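Local structure of intracellular protein transport protein USO1 (Saccharomyces cerevisiae S288c, 6LSU) at residues Y704-Q707 and L708-N712. The protein tethers membranes in vesicle traffic and is required for protein transport from the endoplasmic reticulum to the Golgi complex, this chain being its globular head. Sequence-based numbering, arbitrary orientation.
Sequences YFIQ and LFNEN
Phe705 and Phe709 stand one turn apart on the inner side of the short helix 703-711, near the C-terminal end of the armadillo-type helical head of this tether. CB of Phe709 sits over one face of the Phe705 ring, 4.2 Å from CE2, so the two aromatics meet ring to methylene. A chi1 of 171° in Phe705 swings its ring toward the C-terminal end of the helix and so beside the Phe709 methylene. The Phe705 ring packs among Met525, Ile587 and Met630, from helices 514-528, 577-590 and 622-637; Phe709 also touches Met630, and its ring makes edge-to-face contacts with Phe670 of helix 660-673 and with Phe676. The backbone between them is joined i to i+4, Phe709 N reaching Phe705 O at 2.7 Å, almost straight in line with the carbonyl. On the next flank Ile706 and Asn710 run side by side in the same direction, and Ile706 CG2 lies 3.5 Å from Asn710 ND2. Ile706 O accepts Asn710 N at 3.1 Å, and Gln707 O accepts Glu711 N at 2.9 Å. Glu711 runs extended back toward Gln707, OE2 ending 4.1 Å from Gln707 CB. Gln707 sends its amide in the same direction, a turn further back, where NE2 bonds to Thr703 OG1. Tyr704 likewise directs its hydroxyl out of this stretch, to Lys432 NZ. Helical geometry ends at Asn712, whose side chain doubles back over the last turn: ND2 donates to Leu708 O at 2.8 Å, its N-H...O angle 147°.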
loop_
_atom_site.group_PDB
_atom_site.type_symbol
_atom_site.label_atom_id
_atom_site.label_comp_id
_atom_site.label_asym_id
_atom_site.label_seq_id
_atom_site.Cartn_x
_atom_site.Cartn_y
_atom_site.Cartn_z
ATOM N N TYR A 704 -3.217 18.498 -8.444
ATOM C CA TYR A 704 -2.470 19.581 -9.123
ATOM C C TYR A 704 -3.239 20.888 -8.938
ATOM O O TYR A 704 -2.581 21.924 -8.776
ATOM C CB TYR A 704 -2.236 19.250 -10.601
ATOM C CG TYR A 704 -1.737 17.847 -10.765
ATOM C CD1 TYR A 704 -0.490 17.496 -10.270
ATOM C CD2 TYR A 704 -2.546 16.843 -11.300
ATOM C CE1 TYR A 704 -0.032 16.190 -10.341
ATOM C CE2 TYR A 704 -2.085 15.533 -11.389
ATOM C CZ TYR A 704 -0.829 15.211 -10.884
ATOM O OH TYR A 704 -0.332 13.957 -10.917
ATOM N N PHE A 705 -4.579 20.847 -8.962
ATOM C CA PHE A 705 -5.397 22.076 -8.829
ATOM C C PHE A 705 -5.228 22.606 -7.402
ATOM O O PHE A 705 -4.933 23.831 -7.207
ATOM C CB PHE A 705 -6.870 21.849 -9.150
ATOM C CG PHE A 705 -7.680 23.058 -8.784
ATOM C CD1 PHE A 705 -7.699 24.156 -9.625
ATOM C CD2 PHE A 705 -8.349 23.125 -7.569
ATOM C CE1 PHE A 705 -8.414 25.296 -9.290
ATOM C CE2 PHE A 705 -9.033 24.281 -7.218
ATOM C CZ PHE A 705 -9.074 25.363 -8.083
ATOM N N ILE A 706 -5.390 21.704 -6.430
ATOM C CA ILE A 706 -5.171 22.002 -4.982
ATOM C C ILE A 706 -3.805 22.655 -4.796
ATOM O O ILE A 706 -3.739 23.544 -3.980
ATOM C CB ILE A 706 -5.286 20.741 -4.111
ATOM C CG1 ILE A 706 -6.658 20.083 -4.228
ATOM C CG2 ILE A 706 -4.979 21.071 -2.672
ATOM C CD1 ILE A 706 -6.716 18.692 -3.693
ATOM N N GLN A 707 -2.737 22.170 -5.445
ATOM C CA GLN A 707 -1.368 22.673 -5.180
ATOM C C GLN A 707 -1.319 24.077 -5.775
ATOM O O GLN A 707 -0.765 25.022 -5.141
ATOM C CB GLN A 707 -0.285 21.776 -5.790
ATOM C CG GLN A 707 0.222 20.650 -4.895
ATOM C CD GLN A 707 0.965 19.623 -5.718
ATOM O OE1 GLN A 707 2.017 19.903 -6.291
ATOM N NE2 GLN A 707 0.393 18.434 -5.816
ATOM N N LEU A 708 -1.851 24.209 -6.990
ATOM C CA LEU A 708 -1.849 25.513 -7.704
ATOM C C LEU A 708 -2.635 26.552 -6.872
ATOM O O LEU A 708 -2.108 27.627 -6.614
ATOM C CB LEU A 708 -2.476 25.332 -9.077
ATOM C CG LEU A 708 -2.632 26.645 -9.840
ATOM C CD1 LEU A 708 -1.286 27.083 -10.401
ATOM C CD2 LEU A 708 -3.663 26.528 -10.948
ATOM N N PHE A 709 -3.842 26.224 -6.420
ATOM C CA PHE A 709 -4.665 27.170 -5.649
ATOM C C PHE A 709 -3.884 27.588 -4.400
ATOM O O PHE A 709 -3.580 28.793 -4.248
ATOM C CB PHE A 709 -6.036 26.593 -5.314
ATOM C CG PHE A 709 -6.872 27.578 -4.558
ATOM C CD1 PHE A 709 -7.384 28.702 -5.188
ATOM C CD2 PHE A 709 -7.073 27.428 -3.203
ATOM C CE1 PHE A 709 -8.146 29.620 -4.482
ATOM C CE2 PHE A 709 -7.825 28.350 -2.496
ATOM C CZ PHE A 709 -8.351 29.449 -3.135
ATOM N N ASN A 710 -3.548 26.613 -3.542
ATOM C CA ASN A 710 -2.859 26.874 -2.250
ATOM C C ASN A 710 -1.576 27.688 -2.481
ATOM O O ASN A 710 -1.307 28.543 -1.689
ATOM C CB ASN A 710 -2.628 25.587 -1.468
ATOM C CG ASN A 710 -3.924 24.981 -0.960
ATOM O OD1 ASN A 710 -4.921 25.679 -0.821
ATOM N ND2 ASN A 710 -3.926 23.688 -0.674
ATOM N N GLU A 711 -0.839 27.478 -3.561
ATOM C CA GLU A 711 0.482 28.118 -3.763
ATOM C C GLU A 711 0.317 29.549 -4.291
ATOM O O GLU A 711 1.317 30.309 -4.189
ATOM C CB GLU A 711 1.354 27.247 -4.676
ATOM C CG GLU A 711 1.965 26.062 -3.944
ATOM C CD GLU A 711 2.726 25.058 -4.796
ATOM O OE1 GLU A 711 3.174 25.441 -5.918
ATOM O OE2 GLU A 711 2.870 23.894 -4.335
ATOM N N ASN A 712 -0.852 29.904 -4.857
ATOM C CA ASN A 712 -1.125 31.286 -5.352
ATOM C C ASN A 712 -2.449 31.838 -4.824
ATOM O O ASN A 712 -3.055 32.668 -5.518
ATOM C CB ASN A 712 -1.186 31.365 -6.876
ATOM C CG ASN A 712 -0.043 30.625 -7.505
ATOM O OD1 ASN A 712 1.018 31.222 -7.720
ATOM N ND2 ASN A 712 -0.263 29.337 -7.770
#